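PDB 2JEK: RV1873 from Mycobacterium tuberculosis, which is of unknown function, a conserved all-helical DUF1810 family protein built as a right-handed superhelix. Local coordinates for residues E64-L69 against A113-A118; E26-G31 against G83-V88. All blocks are in the same frame, centred on the assembly; numbering follows the deposited sequence.

Contacts 1 and 2 both lie where a helix of Rv1873 ends, and they treat the carbonyls there differently. Contact 1 joins helix 62-70 to the end of helix 101-115; contact 2 brings the ends of helices 21-29 and 74-87 together. They share no element, and their nearest atoms are about 11 Å apart, but helices 62-70 and 74-87 follow each other in the chain, and helix 120-129 touches both contacts through Phe122 and Leu125. Both are partly buried, with centres about 11 and 14 Å from the chain centre. In contact 1 a glutamine amide reaches a helix-terminal carbonyl directly; in contact 2 a water lies between two carbonyls and can donate to either, beside a larger aliphatic interface.

Contact 1. Residues E64-L69 against A113-A118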
ATOM      1  N   GLU A  64       5.631  11.781  -5.124  1.00  9.68           N
ATOM      2  CA  GLU A  64       6.401  10.739  -4.445  1.00  9.38           C
ATOM      3  C   GLU A  64       5.831   9.339  -4.741  1.00  9.10           C
ATOM      4  O   GLU A  64       6.586   8.396  -4.958  1.00  8.92           O
ATOM      5  CB  GLU A  64       6.508  10.989  -2.939  1.00  9.43           C
ATOM      6  CG  GLU A  64       7.294   9.879  -2.247  1.00 10.18           C
ATOM      7  CD  GLU A  64       7.596  10.120  -0.784  1.00 11.21           C
ATOM      8  OE1 GLU A  64       7.252  11.185  -0.221  1.00 11.61           O
ATOM      9  OE2 GLU A  64       8.204   9.214  -0.176  1.00 11.86           O
ATOM     10  N   ALA A  65       4.505   9.219  -4.770  1.00  8.81           N
ATOM     11  CA  ALA A  65       3.882   7.931  -5.113  1.00  8.83           C
ATOM     12  C   ALA A  65       4.302   7.486  -6.505  1.00  9.32           C
ATOM     13  O   ALA A  65       4.573   6.306  -6.751  1.00  9.06           O
ATOM     14  CB  ALA A  65       2.356   8.012  -5.002  1.00  9.32           C
ATOM     15  N   GLN A  66       4.376   8.450  -7.421  1.00 10.01           N
ATOM     16  CA  GLN A  66       4.793   8.139  -8.793  1.00 10.21           C
ATOM     17  C   GLN A  66       6.251   7.693  -8.850  1.00  9.00           C
ATOM     18  O   GLN A  66       6.589   6.724  -9.535  1.00 10.47           O
ATOM     19  CB  GLN A  66       4.543   9.335  -9.704  1.00 10.37           C
ATOM     20  CG  GLN A  66       3.057   9.591  -9.876  1.00 10.43           C
ATOM     21  CD  GLN A  66       2.721  10.796 -10.714  1.00 11.73           C
ATOM     22  OE1 GLN A  66       3.512  11.737 -10.829  1.00 14.93           O
ATOM     23  NE2 GLN A  66       1.522  10.780 -11.306  1.00 12.35           N
ATOM     24  N   ALA A  67       7.099   8.380  -8.093  1.00  9.28           N
ATOM     25  CA  ALA A  67       8.507   7.969  -7.974  1.00 10.44           C
ATOM     26  C   ALA A  67       8.646   6.572  -7.358  1.00 10.54           C
ATOM     27  O   ALA A  67       9.500   5.777  -7.754  1.00 10.83           O
ATOM     28  CB  ALA A  67       9.286   8.988  -7.176  1.00 11.01           C
ATOM     29  N   TYR A  68       7.786   6.278  -6.389  1.00  9.69           N
ATOM     30  CA  TYR A  68       7.784   4.980  -5.723  1.00  9.10           C
ATOM     31  C   TYR A  68       7.499   3.869  -6.740  1.00  9.33           C
ATOM     32  O   TYR A  68       8.195   2.845  -6.795  1.00 10.31           O
ATOM     33  CB  TYR A  68       6.732   5.016  -4.609  1.00  8.06           C
ATOM     34  CG  TYR A  68       6.720   3.819  -3.678  1.00  7.08           C
ATOM     35  CD1 TYR A  68       7.218   3.921  -2.373  1.00  6.21           C
ATOM     36  CD2 TYR A  68       6.208   2.592  -4.102  1.00  7.81           C
ATOM     37  CE1 TYR A  68       7.196   2.833  -1.523  1.00  6.70           C
ATOM     38  CE2 TYR A  68       6.194   1.496  -3.251  1.00  7.80           C
ATOM     39  CZ  TYR A  68       6.702   1.626  -1.974  1.00  5.71           C
ATOM     40  OH  TYR A  68       6.705   0.568  -1.094  1.00  7.34           O
ATOM     41  N   LEU A  69       6.490   4.104  -7.576  1.00  8.79           N
ATOM     42  CA  LEU A  69       6.140   3.154  -8.621  1.00  9.28           C
ATOM     43  C   LEU A  69       7.234   2.965  -9.664  1.00 11.04           C
ATOM     44  O   LEU A  69       7.389   1.871 -10.199  1.00 12.18           O
ATOM     45  CB  LEU A  69       4.842   3.567  -9.302  1.00  9.44           C
ATOM     46  CG  LEU A  69       3.580   3.433  -8.445  1.00  9.91           C
ATOM     47  CD1 LEU A  69       2.425   4.008  -9.227  1.00 14.11           C
ATOM     48  CD2 LEU A  69       3.307   1.983  -8.100  1.00 14.31           C
ATOM     49  N   ALA A 113      -3.630   3.964  -7.112  1.00  9.03           N
ATOM     50  CA  ALA A 113      -4.557   4.009  -8.240  1.00 10.24           C
ATOM     51  C   ALA A 113      -4.660   5.400  -8.866  1.00 11.69           C
ATOM     52  O   ALA A 113      -4.898   5.515 -10.074  1.00 11.65           O
ATOM     53  CB  ALA A 113      -5.930   3.500  -7.829  1.00 11.38           C
ATOM     54  N   ARG A 114      -4.489   6.446  -8.059  1.00 11.39           N
ATOM     55  CA  ARG A 114      -4.545   7.820  -8.554  1.00 13.82           C
ATOM     56  C   ARG A 114      -3.202   8.265  -9.113  1.00 14.03           C
ATOM     57  O   ARG A 114      -3.123   9.237  -9.872  1.00 15.46           O
ATOM     58  CB  ARG A 114      -5.007   8.779  -7.455  1.00 14.53           C
ATOM     59  CG  ARG A 114      -6.431   8.561  -6.942  1.00 17.31           C
ATOM     60  CD  ARG A 114      -7.512   9.107  -7.862  1.00 28.98           C
ATOM     61  NE  ARG A 114      -8.848   8.893  -7.295  1.00 33.19           N
ATOM     62  CZ  ARG A 114      -9.930   9.599  -7.619  1.00 35.50           C
ATOM     63  NH1 ARG A 114      -9.853  10.589  -8.504  1.00 35.71           N
ATOM     64  NH2 ARG A 114     -11.094   9.320  -7.050  1.00 33.38           N
ATOM     65  N   ALA A 115      -2.145   7.544  -8.754  1.00 13.70           N
ATOM     66  CA  ALA A 115      -0.790   7.912  -9.155  1.00 14.57           C
ATOM     67  C   ALA A 115      -0.471   7.546 -10.604  1.00 14.56           C
ATOM     68  O   ALA A 115       0.373   8.182 -11.244  1.00 15.29           O
ATOM     69  CB  ALA A 115       0.230   7.284  -8.203  1.00 14.46           C
ATOM     70  N   THR A 116      -1.128   6.509 -11.114  1.00 14.04           N
ATOM     71  CA  THR A 116      -0.889   6.045 -12.474  1.00 14.82           C
ATOM     72  C   THR A 116      -2.174   5.503 -13.090  1.00 15.42           C
ATOM     73  O   THR A 116      -3.021   4.966 -12.379  1.00 15.46           O
ATOM     74  CB  THR A 116       0.217   4.957 -12.514  1.00 15.17           C
ATOM     75  OG1 THR A 116       0.438   4.565 -13.870  1.00 15.00           O
ATOM     76  CG2 THR A 116      -0.193   3.727 -11.688  1.00 16.01           C
ATOM     77  N   ASP A 117      -2.316   5.639 -14.409  1.00 15.68           N
ATOM     78  CA  ASP A 117      -3.433   5.013 -15.115  1.00 17.43           C
ATOM     79  C   ASP A 117      -3.213   3.516 -15.333  1.00 16.86           C
ATOM     80  O   ASP A 117      -4.168   2.787 -15.610  1.00 18.09           O
ATOM     81  CB  ASP A 117      -3.725   5.737 -16.435  1.00 18.73           C
ATOM     82  CG  ASP A 117      -4.317   7.120 -16.220  1.00 21.13           C
ATOM     83  OD1 ASP A 117      -4.761   7.431 -15.088  1.00 27.60           O
ATOM     84  OD2 ASP A 117      -4.340   7.907 -17.186  1.00 30.03           O
ATOM     85  N   ALA A 118      -1.967   3.063 -15.191  1.00 16.16           N
ATOM     86  CA  ALA A 118      -1.630   1.638 -15.235  1.00 15.78           C
ATOM     87  C   ALA A 118      -1.867   1.022 -13.848  1.00 15.23           C
ATOM     88  O   ALA A 118      -0.947   0.559 -13.165  1.00 15.36           O
ATOM     89  CB  ALA A 118      -0.190   1.444 -15.689  1.00 16.98           C
TER
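Gln66 and Ala115 meet where helix 62-70 passes the last turn of helix 101-115, a helix-to-helix-end contact within the right-handed superhelix of this all-helical protein. Followed outward, the glutamine begins clear of its partner: Gln66 CB stays 5.0 Å from Ala115 CB, too far to touch. With CG anti to the carbonyl carbon (chi1 -68°) and the chain extended beyond it, the next carbon touches both the methyl and the oxygen, Gln66 CG lying 4.0 Å from Ala115 CB and 3.3 Å from Ala115 O. CD stands slightly back, and the amide turns NE2 to the oxygen, making a hydrogen bond of 2.8 Å from Gln66 NE2 to Ala115 O. The bond is moderately straight, 157° at the hydrogen, and the oxygen lies close to the plane of the Gln66 amide, while the donor is tilted 17° from the carbonyl plane. Because Ala115 is the last helical residue, its oxygen sits at the end where the helix dipole would probably make it a stronger acceptor.

Beneath this polar arm the packing is aliphatic. Ala65 CB faces Ala115 CB at 3.9 Å, two small groups that let the backbones come close, and Leu111 and Phe112 extend the surface under Ala65. One turn on, Leu69 lays CD1 against Thr116 CG2 at 3.6 Å; Phe112, Phe122 and Leu78 also touch this leucine. Thr116, the first residue to leave helical geometry, thus divides its branches: the methyl packs against Leu69, while OG1, turned anti to the backbone N, closes an ST turn by accepting from Ala118 N at 3.1 Å.

Contact 2. Residues E26-G31 against G83-V88; sequences EELRAG and GLVNQV
Leu28 O, with the Val88 methyl CG2 packed beside it, accepts from Gly31 N and lies within hydrogen-bonding range of a water. The first bond, 3.1 Å from Gly31 N to Leu28 O, belongs to the Schellman motif that ends helix 21-29, with Gly31 at a phi of 82°. The water oxygen lies 2.9 Å from Leu28 O, and the same water is 2.8 Å from Leu84 O on the facing helix. It can therefore bridge two carbonyls from the final turns of helices 21-29 and 74-87, though it has more acceptors in reach than protons to give.

Below the water the two leucines meet at their roots. Leu28 CB meets Leu84 CB at 3.9 Å, and the Leu84 CD1 branch also reaches that same methylene of Leu28. The other branch goes to Arg29, whose CB is directed away from the partner helix: its CG, lying anti to the carbonyl carbon (chi1 -76°), bends back so that Arg29 CG touches Leu84 CD2 at 3.8 Å. Only the aliphatic root of the arginine is used here, and its guanidinium continues outward toward Arg22, a like charge that is paired with Glu26. On the buried flank Leu28 CD2 meets Val85 CG2 at 4.1 Å, and Phe97 touches both residues.

At the far end Val88 CG2 rests on Gly31 CA at 3.8 Å. Gly31 sits at a positive phi, where a beta carbon would press on the preceding carbonyl oxygen, and Val88 stands close on this side. The chemistry is thus divided: aliphatic contacts join the helices, and the polar link between them runs through a water, beside carbonyls that also take bonds from their own helix ends.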
ATOM      1  N   GLU A  26       5.613 -14.371   2.198  1.00 11.17           N
ATOM      2  CA  GLU A  26       5.078 -15.637   2.689  1.00 11.31           C
ATOM      3  C   GLU A  26       3.711 -15.451   3.341  1.00 11.15           C
ATOM      4  O   GLU A  26       2.802 -16.250   3.122  1.00 11.68           O
ATOM      5  CB  GLU A  26       6.059 -16.332   3.643  1.00 12.00           C
ATOM      6  CG  GLU A  26       7.449 -16.631   3.037  1.00 14.84           C
ATOM      7  CD  GLU A  26       7.473 -17.829   2.091  1.00 19.72           C
ATOM      8  OE1 GLU A  26       6.402 -18.402   1.808  1.00 16.69           O
ATOM      9  OE2 GLU A  26       8.580 -18.196   1.635  1.00 23.11           O
ATOM     10  N   GLU A  27       3.550 -14.380   4.115  1.00  9.95           N
ATOM     11  CA  GLU A  27       2.283 -14.083   4.780  1.00 10.26           C
ATOM     12  C   GLU A  27       1.180 -13.787   3.773  1.00 10.43           C
ATOM     13  O   GLU A  27       0.046 -14.258   3.924  1.00 12.35           O
ATOM     14  CB  GLU A  27       2.463 -12.915   5.757  1.00  8.97           C
ATOM     15  CG  GLU A  27       3.188 -13.370   7.003  1.00  9.05           C
ATOM     16  CD  GLU A  27       3.699 -12.261   7.867  1.00 11.14           C
ATOM     17  OE1 GLU A  27       3.130 -11.146   7.836  1.00 10.14           O
ATOM     18  OE2 GLU A  27       4.665 -12.532   8.613  1.00 12.40           O
ATOM     19  N   LEU A  28       1.508 -13.009   2.745  1.00 10.97           N
ATOM     20  CA  LEU A  28       0.519 -12.691   1.724  1.00 11.22           C
ATOM     21  C   LEU A  28       0.211 -13.894   0.830  1.00 12.61           C
ATOM     22  O   LEU A  28      -0.950 -14.091   0.464  1.00 14.31           O
ATOM     23  CB  LEU A  28       0.951 -11.472   0.910  1.00 10.74           C
ATOM     24  CG  LEU A  28       1.096 -10.167   1.703  1.00  9.27           C
ATOM     25  CD1 LEU A  28       1.538  -9.060   0.744  1.00 10.06           C
ATOM     26  CD2 LEU A  28      -0.190  -9.774   2.456  1.00 12.16           C
ATOM     27  N   ARG A  29       1.234 -14.693   0.495  1.00 13.64           N
ATOM     28  CA  ARG A  29       1.020 -15.970  -0.217  1.00 14.95           C
ATOM     29  C   ARG A  29       0.052 -16.877   0.545  1.00 16.01           C
ATOM     30  O   ARG A  29      -0.767 -17.566  -0.071  1.00 17.14           O
ATOM     31  CB  ARG A  29       2.339 -16.717  -0.456  1.00 14.90           C
ATOM     32  CG  ARG A  29       3.202 -16.155  -1.578  1.00 15.06           C
ATOM     33  CD  ARG A  29       4.491 -16.953  -1.792  1.00 15.99           C
ATOM     34  NE  ARG A  29       5.329 -16.365  -2.843  1.00 16.30           N
ATOM     35  CZ  ARG A  29       6.556 -16.777  -3.158  1.00 18.96           C
ATOM     36  NH1 ARG A  29       7.116 -17.795  -2.505  1.00 22.77           N
ATOM     37  NH2 ARG A  29       7.235 -16.168  -4.131  1.00 20.49           N
ATOM     38  N   ALA A  30       0.157 -16.877   1.874  1.00 16.15           N
ATOM     39  CA  ALA A  30      -0.684 -17.719   2.736  1.00 16.48           C
ATOM     40  C   ALA A  30      -2.044 -17.087   3.060  1.00 16.71           C
ATOM     41  O   ALA A  30      -2.912 -17.728   3.663  1.00 18.12           O
ATOM     42  CB  ALA A  30       0.061 -18.077   4.027  1.00 17.48           C
ATOM     43  N   GLY A  31      -2.227 -15.823   2.690  1.00 15.08           N
ATOM     44  CA  GLY A  31      -3.495 -15.137   2.908  1.00 14.57           C
ATOM     45  C   GLY A  31      -3.758 -14.535   4.286  1.00 14.24           C
ATOM     46  O   GLY A  31      -4.912 -14.293   4.656  1.00 14.31           O
ATOM     47  N   GLY A  83      -0.905  -8.112  -6.014  1.00  9.60           N
ATOM     48  CA  GLY A  83      -1.312  -9.315  -6.741  1.00 10.51           C
ATOM     49  C   GLY A  83      -1.542 -10.518  -5.845  1.00 10.18           C
ATOM     50  O   GLY A  83      -2.512 -11.287  -6.039  1.00 10.30           O
ATOM     51  N   LEU A  84      -0.675 -10.683  -4.841  1.00 10.25           N
ATOM     52  CA  LEU A  84      -0.844 -11.762  -3.857  1.00  9.67           C
ATOM     53  C   LEU A  84      -2.163 -11.644  -3.099  1.00 10.40           C
ATOM     54  O   LEU A  84      -2.859 -12.642  -2.884  1.00 11.09           O
ATOM     55  CB  LEU A  84       0.338 -11.811  -2.878  1.00 10.22           C
ATOM     56  CG  LEU A  84       1.665 -12.262  -3.488  1.00 12.13           C
ATOM     57  CD1 LEU A  84       2.802 -12.049  -2.496  1.00 13.40           C
ATOM     58  CD2 LEU A  84       1.570 -13.724  -3.933  1.00 13.32           C
ATOM     59  N   VAL A  85      -2.514 -10.419  -2.708  1.00  9.45           N
ATOM     60  CA  VAL A  85      -3.779 -10.191  -2.018  1.00  8.85           C
ATOM     61  C   VAL A  85      -4.947 -10.500  -2.957  1.00  9.07           C
ATOM     62  O   VAL A  85      -5.911 -11.156  -2.559  1.00  9.66           O
ATOM     63  CB  VAL A  85      -3.884  -8.747  -1.453  1.00  8.18           C
ATOM     64  CG1 VAL A  85      -5.261  -8.510  -0.822  1.00  8.96           C
ATOM     65  CG2 VAL A  85      -2.794  -8.494  -0.404  1.00  9.14           C
ATOM     66  N   ASN A  86      -4.849 -10.043  -4.206  1.00  9.57           N
ATOM     67  CA  ASN A  86      -5.917 -10.285  -5.189  1.00 10.28           C
ATOM     68  C   ASN A  86      -6.174 -11.766  -5.448  1.00 11.74           C
ATOM     69  O   ASN A  86      -7.290 -12.141  -5.778  1.00 11.91           O
ATOM     70  CB  ASN A  86      -5.642  -9.559  -6.498  1.00 10.76           C
ATOM     71  CG  ASN A  86      -5.938  -8.080  -6.411  1.00  9.20           C
ATOM     72  OD1 ASN A  86      -6.733  -7.647  -5.586  1.00 13.54           O
ATOM     73  ND2 ASN A  86      -5.327  -7.307  -7.291  1.00 10.53           N
ATOM     74  N   GLN A  87      -5.147 -12.586  -5.237  1.00 12.13           N
ATOM     75  CA  GLN A  87      -5.163 -14.035  -5.485  1.00 15.39           C
ATOM     76  C   GLN A  87      -5.846 -14.852  -4.380  1.00 15.07           C
ATOM     77  O   GLN A  87      -6.274 -15.990  -4.620  1.00 15.28           O
ATOM     78  CB  GLN A  87      -3.713 -14.498  -5.660  1.00 16.43           C
ATOM     79  CG  GLN A  87      -3.515 -15.892  -6.191  1.00 22.42           C
ATOM     80  CD  GLN A  87      -2.051 -16.206  -6.400  1.00 19.05           C
ATOM     81  OE1 GLN A  87      -1.244 -16.144  -5.467  1.00 25.87           O
ATOM     82  NE2 GLN A  87      -1.698 -16.542  -7.625  1.00 26.39           N
ATOM     83  N   VAL A  88      -5.937 -14.291  -3.177  1.00 14.48           N
ATOM     84  CA  VAL A  88      -6.555 -14.985  -2.042  1.00 13.81           C
ATOM     85  C   VAL A  88      -8.044 -15.230  -2.315  1.00 14.43           C
ATOM     86  O   VAL A  88      -8.746 -14.344  -2.804  1.00 13.82           O
ATOM     87  CB  VAL A  88      -6.375 -14.189  -0.724  1.00 13.17           C
ATOM     88  CG1 VAL A  88      -7.010 -14.924   0.452  1.00 13.90           C
ATOM     89  CG2 VAL A  88      -4.899 -13.959  -0.425  1.00 13.71           C
TER
HETATM   90  O   HOH W   1      -1.865 -15.123  -2.121  1.00 18.63           O